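Local coordinates for RagA protein (Porphyromonas gingivalis, PDB 6SLN) that is an outer-membrane TonB-dependent receptor whose beta-barrel and plug probably serve the energised uptake of nutrients into the periplasm, at residues A[292-306]-A[390-404]. Numbering follows the deposited sequence.
Sequences PVDFNHDADWLKALF and GTFGVLTMPRYYNPF
Trp-301 and Met-397 illustrate how an indole can organise the junction of two barrel loops. Met-397 CB lies over one face of the indole, 3.3 Å from the centroid of the five-membered ring, while Pro-403 CG covers the opposite face above the six-membered ring. Bends at chi2 and chi3 (both -56°) curl the methionine chain back over the ring and lay SD on the same face as CB, a Met-aromatic contact. The indole NE1 donates to Tyr-401 O at 2.8 Å, a bent bond that meets the carbonyl tilted from its plane. Beside it, Arg-399 NH1 and NH2 both grip Val-394 O, and NH1 also reaches Met-397 O (2.8 Å), tying the end of helix 390-396 to the turn 398-401. Farther along, Val-394 pushes CG1 against Leu-302 and CG2 against the ring edge of Phe-306, where the two short helices run roughly antiparallel (151°); Leu-236 of helix 234-237 also packs on Val-394.

Backbone bonds take over at the buried single beta bridge of Val-293 with Tyr-401, flanked by an almost straight bond from Asp-294 N to Tyr-400 O (2.9 Å). Phe-295 sets CE1 over one face of the Tyr-400 ring, whose hydroxyl bonds Gln-249. Toward solvent, the 294-298 bend is looser: Asn-296 N closes an Asx turn on Asp-294 OD1, and His-297 N joins it, completing an Asx motif. Asp-298 turns its carboxylate to Gly-242 N and makes no salt bridge with Arg-399. The guanidinium thus spends its hydrogen bonds here on backbone carbonyls, which suggests that this buried arginine helps hold the chain from helix 390-396 into the turn 398-401.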
loop_
_atom_site.group_PDB
_atom_site.type_symbol
_atom_site.label_atom_id
_atom_site.label_comp_id
_atom_site.label_asym_id
_atom_site.label_seq_id
_atom_site.Cartn_x
_atom_site.Cartn_y
_atom_site.Cartn_z
ATOM N N PRO A 292 18.742 30.031 -24.008
ATOM C CA PRO A 292 17.942 30.288 -22.799
ATOM C C PRO A 292 18.066 31.712 -22.279
ATOM O O PRO A 292 17.168 32.191 -21.567
ATOM C CB PRO A 292 18.507 29.283 -21.792
ATOM C CG PRO A 292 19.904 29.112 -22.206
ATOM C CD PRO A 292 19.910 29.185 -23.716
ATOM N N VAL A 293 19.154 32.400 -22.596
ATOM C CA VAL A 293 19.326 33.805 -22.255
ATOM C C VAL A 293 19.319 34.586 -23.558
ATOM O O VAL A 293 20.169 34.364 -24.425
ATOM C CB VAL A 293 20.619 34.048 -21.467
ATOM C CG1 VAL A 293 20.857 35.548 -21.301
ATOM C CG2 VAL A 293 20.545 33.354 -20.142
ATOM N N ASP A 294 18.358 35.499 -23.688
ATOM C CA ASP A 294 18.147 36.276 -24.909
ATOM C C ASP A 294 17.690 37.680 -24.505
ATOM O O ASP A 294 16.543 37.892 -24.105
ATOM C CB ASP A 294 17.131 35.591 -25.820
ATOM C CG ASP A 294 16.859 36.376 -27.083
ATOM O OD1 ASP A 294 17.534 37.400 -27.326
ATOM O OD2 ASP A 294 15.955 35.971 -27.831
ATOM N N PHE A 295 18.586 38.646 -24.639
ATOM C CA PHE A 295 18.258 40.038 -24.365
ATOM C C PHE A 295 17.649 40.769 -25.557
ATOM O O PHE A 295 17.195 41.908 -25.396
ATOM C CB PHE A 295 19.516 40.749 -23.884
ATOM C CG PHE A 295 20.034 40.197 -22.597
ATOM C CD1 PHE A 295 19.253 40.261 -21.445
ATOM C CD2 PHE A 295 21.272 39.607 -22.529
ATOM C CE1 PHE A 295 19.703 39.736 -20.257
ATOM C CE2 PHE A 295 21.735 39.082 -21.346
ATOM C CZ PHE A 295 20.949 39.144 -20.203
ATOM N N ASN A 296 17.592 40.136 -26.729
ATOM C CA ASN A 296 17.202 40.824 -27.954
ATOM C C ASN A 296 15.762 40.568 -28.334
ATOM O O ASN A 296 15.183 41.349 -29.092
ATOM C CB ASN A 296 18.121 40.404 -29.098
ATOM C CG ASN A 296 19.565 40.665 -28.774
ATOM O OD1 ASN A 296 19.919 41.762 -28.334
ATOM N ND2 ASN A 296 20.403 39.655 -28.940
ATOM N N HIS A 297 15.193 39.490 -27.835
ATOM C CA HIS A 297 13.780 39.194 -27.924
ATOM C C HIS A 297 13.388 38.922 -26.489
ATOM O O HIS A 297 14.253 38.726 -25.634
ATOM C CB HIS A 297 13.524 37.963 -28.850
ATOM C CG HIS A 297 12.083 37.565 -28.999
ATOM N ND1 HIS A 297 11.570 36.414 -28.431
ATOM C CD2 HIS A 297 11.060 38.134 -29.685
ATOM C CE1 HIS A 297 10.291 36.302 -28.749
ATOM N NE2 HIS A 297 9.955 37.334 -29.503
ATOM N N ASP A 298 12.112 38.898 -26.187
ATOM C CA ASP A 298 11.811 38.368 -24.879
ATOM C C ASP A 298 10.652 37.384 -24.939
ATOM O O ASP A 298 9.731 37.491 -25.756
ATOM C CB ASP A 298 11.660 39.510 -23.824
ATOM C CG ASP A 298 10.684 40.570 -24.186
ATOM O OD1 ASP A 298 9.584 40.244 -24.673
ATOM O OD2 ASP A 298 11.001 41.736 -23.891
ATOM N N ALA A 299 10.777 36.370 -24.099
ATOM C CA ALA A 299 9.953 35.187 -24.205
ATOM C C ALA A 299 8.540 35.449 -23.696
ATOM O O ALA A 299 8.299 36.296 -22.829
ATOM C CB ALA A 299 10.587 34.029 -23.435
ATOM N N ASP A 300 7.600 34.719 -24.285
ATOM C CA ASP A 300 6.194 34.776 -23.919
ATOM C C ASP A 300 5.982 33.777 -22.783
ATOM O O ASP A 300 5.609 32.620 -22.995
ATOM C CB ASP A 300 5.340 34.454 -25.140
ATOM C CG ASP A 300 3.856 34.619 -24.884
ATOM O OD1 ASP A 300 3.454 34.587 -23.700
ATOM O OD2 ASP A 300 3.094 34.791 -25.870
ATOM N N TRP A 301 6.244 34.233 -21.550
ATOM C CA TRP A 301 6.143 33.328 -20.408
ATOM C C TRP A 301 4.709 32.899 -20.127
ATOM O O TRP A 301 4.509 31.872 -19.483
ATOM C CB TRP A 301 6.758 33.957 -19.162
ATOM C CG TRP A 301 8.195 33.682 -19.056
ATOM C CD1 TRP A 301 9.224 34.495 -19.437
ATOM C CD2 TRP A 301 8.786 32.483 -18.585
ATOM N NE1 TRP A 301 10.429 33.878 -19.211
ATOM C CE2 TRP A 301 10.186 32.634 -18.691
ATOM C CE3 TRP A 301 8.273 31.282 -18.107
ATOM C CZ2 TRP A 301 11.072 31.636 -18.309
ATOM C CZ3 TRP A 301 9.152 30.300 -17.729
ATOM C CH2 TRP A 301 10.537 30.483 -17.824
ATOM N N LEU A 302 3.725 33.662 -20.605
ATOM C CA LEU A 302 2.342 33.207 -20.613
ATOM C C LEU A 302 2.217 31.904 -21.383
ATOM O O LEU A 302 1.811 30.876 -20.830
ATOM C CB LEU A 302 1.440 34.281 -21.230
ATOM C CG LEU A 302 -0.020 33.838 -21.399
ATOM C CD1 LEU A 302 -0.638 33.370 -20.060
ATOM C CD2 LEU A 302 -0.898 34.887 -22.084
ATOM N N LYS A 303 2.591 31.925 -22.665
ATOM C CA LYS A 303 2.554 30.703 -23.457
ATOM C C LYS A 303 3.519 29.643 -22.929
ATOM O O LYS A 303 3.267 28.447 -23.109
ATOM C CB LYS A 303 2.824 31.018 -24.930
ATOM C CG LYS A 303 2.755 29.785 -25.832
ATOM C CD LYS A 303 2.886 30.150 -27.287
ATOM C CE LYS A 303 2.257 31.508 -27.530
ATOM N NZ LYS A 303 0.801 31.394 -27.837
ATOM N N ALA A 304 4.584 30.044 -22.241
ATOM C CA ALA A 304 5.477 29.063 -21.636
ATOM C C ALA A 304 4.769 28.215 -20.591
ATOM O O ALA A 304 5.175 27.074 -20.351
ATOM C CB ALA A 304 6.673 29.772 -21.003
ATOM N N LEU A 305 3.734 28.756 -19.929
ATOM C CA LEU A 305 3.098 28.059 -18.819
ATOM C C LEU A 305 1.602 27.826 -18.957
ATOM O O LEU A 305 1.023 27.213 -18.060
ATOM C CB LEU A 305 3.384 28.784 -17.487
ATOM C CG LEU A 305 4.877 28.783 -17.165
ATOM C CD1 LEU A 305 5.291 30.144 -16.697
ATOM C CD2 LEU A 305 5.297 27.684 -16.187
ATOM N N PHE A 306 0.960 28.285 -20.027
ATOM C CA PHE A 306 -0.465 28.042 -20.219
ATOM C C PHE A 306 -0.723 27.767 -21.688
ATOM O O PHE A 306 -0.055 28.312 -22.571
ATOM C CB PHE A 306 -1.345 29.226 -19.745
ATOM C CG PHE A 306 -1.372 29.404 -18.254
ATOM C CD1 PHE A 306 -0.337 30.052 -17.597
ATOM C CD2 PHE A 306 -2.422 28.903 -17.509
ATOM C CE1 PHE A 306 -0.359 30.212 -16.227
ATOM C CE2 PHE A 306 -2.462 29.071 -16.150
ATOM C CZ PHE A 306 -1.425 29.722 -15.504
ATOM N N GLY A 390 3.178 29.093 -12.459
ATOM C CA GLY A 390 1.856 29.671 -12.392
ATOM C C GLY A 390 1.742 31.047 -12.994
ATOM O O GLY A 390 2.663 31.581 -13.609
ATOM N N THR A 391 0.555 31.630 -12.810
ATOM C CA THR A 391 0.353 33.001 -13.263
ATOM C C THR A 391 1.344 33.934 -12.592
ATOM O O THR A 391 1.724 34.955 -13.170
ATOM C CB THR A 391 -1.064 33.462 -12.979
ATOM O OG1 THR A 391 -1.400 33.104 -11.633
ATOM C CG2 THR A 391 -2.036 32.820 -13.938
ATOM N N PHE A 392 1.783 33.588 -11.387
ATOM C CA PHE A 392 2.863 34.326 -10.750
ATOM C C PHE A 392 4.107 34.351 -11.629
ATOM O O PHE A 392 4.714 35.407 -11.834
ATOM C CB PHE A 392 3.188 33.708 -9.394
ATOM C CG PHE A 392 4.441 34.233 -8.792
ATOM C CD1 PHE A 392 4.513 35.540 -8.355
ATOM C CD2 PHE A 392 5.561 33.434 -8.695
ATOM C CE1 PHE A 392 5.673 36.039 -7.793
ATOM C CE2 PHE A 392 6.729 33.919 -8.135
ATOM C CZ PHE A 392 6.785 35.233 -7.682
ATOM N N GLY A 393 4.521 33.184 -12.133
ATOM C CA GLY A 393 5.711 33.130 -12.963
ATOM C C GLY A 393 5.502 33.776 -14.318
ATOM O O GLY A 393 6.418 34.400 -14.863
ATOM N N VAL A 394 4.293 33.654 -14.868
ATOM C CA VAL A 394 3.967 34.332 -16.119
ATOM C C VAL A 394 4.310 35.813 -16.035
ATOM O O VAL A 394 4.851 36.394 -16.984
ATOM C CB VAL A 394 2.485 34.116 -16.468
ATOM C CG1 VAL A 394 2.079 35.016 -17.620
ATOM C CG2 VAL A 394 2.238 32.643 -16.801
ATOM N N LEU A 395 4.004 36.448 -14.903
ATOM C CA LEU A 395 4.339 37.853 -14.731
ATOM C C LEU A 395 5.788 38.040 -14.301
ATOM O O LEU A 395 6.469 38.940 -14.789
ATOM C CB LEU A 395 3.415 38.500 -13.697
ATOM C CG LEU A 395 1.900 38.417 -13.900
ATOM C CD1 LEU A 395 1.200 39.220 -12.827
ATOM C CD2 LEU A 395 1.472 38.868 -15.296
ATOM N N THR A 396 6.290 37.222 -13.387
ATOM C CA THR A 396 7.521 37.602 -12.699
ATOM C C THR A 396 8.788 37.056 -13.331
ATOM O O THR A 396 9.875 37.370 -12.842
ATOM C CB THR A 396 7.478 37.174 -11.219
ATOM O OG1 THR A 396 7.102 35.797 -11.120
ATOM C CG2 THR A 396 6.478 38.019 -10.497
ATOM N N MET A 397 8.697 36.240 -14.361
ATOM C CA MET A 397 9.920 35.745 -14.980
ATOM C C MET A 397 10.561 36.867 -15.792
ATOM O O MET A 397 9.877 37.492 -16.616
ATOM C CB MET A 397 9.641 34.513 -15.867
ATOM C CG MET A 397 9.483 33.172 -15.107
ATOM S SD MET A 397 10.904 32.767 -14.081
ATOM C CE MET A 397 12.280 32.781 -15.205
ATOM N N PRO A 398 11.834 37.189 -15.554
ATOM C CA PRO A 398 12.547 38.099 -16.456
ATOM C C PRO A 398 12.308 37.685 -17.896
ATOM O O PRO A 398 12.434 36.522 -18.254
ATOM C CB PRO A 398 14.016 37.920 -16.061
ATOM C CG PRO A 398 13.972 37.459 -14.649
ATOM C CD PRO A 398 12.723 36.627 -14.522
ATOM N N ARG A 399 11.915 38.641 -18.721
ATOM C CA ARG A 399 11.570 38.312 -20.092
ATOM C C ARG A 399 12.784 37.974 -20.952
ATOM O O ARG A 399 12.603 37.425 -22.041
ATOM C CB ARG A 399 10.770 39.462 -20.693
ATOM C CG ARG A 399 9.277 39.288 -20.563
ATOM C CD ARG A 399 8.835 39.412 -19.127
ATOM N NE ARG A 399 7.385 39.408 -19.052
ATOM C CZ ARG A 399 6.676 38.499 -18.405
ATOM N NH1 ARG A 399 7.281 37.509 -17.750
ATOM N NH2 ARG A 399 5.358 38.582 -18.424
ATOM N N TYR A 400 14.003 38.228 -20.481
ATOM C CA TYR A 400 15.206 37.807 -21.184
ATOM C C TYR A 400 15.602 36.372 -20.869
ATOM O O TYR A 400 16.612 35.888 -21.395
ATOM C CB TYR A 400 16.382 38.738 -20.873
ATOM C CG TYR A 400 16.597 39.090 -19.411
ATOM C CD1 TYR A 400 17.209 38.201 -18.530
ATOM C CD2 TYR A 400 16.216 40.334 -18.921
ATOM C CE1 TYR A 400 17.427 38.534 -17.208
ATOM C CE2 TYR A 400 16.422 40.681 -17.594
ATOM C CZ TYR A 400 17.023 39.779 -16.734
ATOM O OH TYR A 400 17.223 40.134 -15.403
ATOM N N TYR A 401 14.842 35.697 -20.019
ATOM C CA TYR A 401 14.997 34.271 -19.786
ATOM C C TYR A 401 14.018 33.551 -20.694
ATOM O O TYR A 401 12.827 33.871 -20.710
ATOM C CB TYR A 401 14.738 33.910 -18.323
ATOM C CG TYR A 401 15.896 34.250 -17.454
ATOM C CD1 TYR A 401 17.193 34.134 -17.927
ATOM C CD2 TYR A 401 15.700 34.742 -16.174
ATOM C CE1 TYR A 401 18.268 34.462 -17.134
ATOM C CE2 TYR A 401 16.764 35.094 -15.377
ATOM C CZ TYR A 401 18.047 34.951 -15.853
ATOM O OH TYR A 401 19.108 35.281 -15.035
ATOM N N ASN A 402 14.523 32.581 -21.445
ATOM C CA ASN A 402 13.791 31.996 -22.566
ATOM C C ASN A 402 13.699 30.494 -22.377
ATOM O O ASN A 402 14.736 29.803 -22.439
ATOM C CB ASN A 402 14.485 32.325 -23.884
ATOM C CG ASN A 402 13.715 31.842 -25.092
ATOM O OD1 ASN A 402 12.508 31.611 -25.049
ATOM N ND2 ASN A 402 14.412 31.688 -26.174
ATOM N N PRO A 403 12.504 29.949 -22.153
ATOM C CA PRO A 403 12.359 28.492 -22.048
ATOM C C PRO A 403 12.056 27.806 -23.370
ATOM O O PRO A 403 11.732 26.619 -23.361
ATOM C CB PRO A 403 11.168 28.355 -21.082
ATOM C CG PRO A 403 10.283 29.538 -21.461
ATOM C CD PRO A 403 11.217 30.640 -21.973
ATOM N N PHE A 404 12.133 28.515 -24.493
ATOM C CA PHE A 404 11.842 27.917 -25.786
ATOM C C PHE A 404 13.130 27.688 -26.558
ATOM O O PHE A 404 14.130 28.374 -26.342
ATOM C CB PHE A 404 10.904 28.789 -26.622
ATOM C CG PHE A 404 9.634 29.216 -25.906
ATOM C CD1 PHE A 404 9.625 30.334 -25.092
ATOM C CD2 PHE A 404 8.440 28.530 -26.098
ATOM C CE1 PHE A 404 8.454 30.737 -24.457
ATOM C CE2 PHE A 404 7.265 28.938 -25.463
ATOM C CZ PHE A 404 7.272 30.039 -24.649
#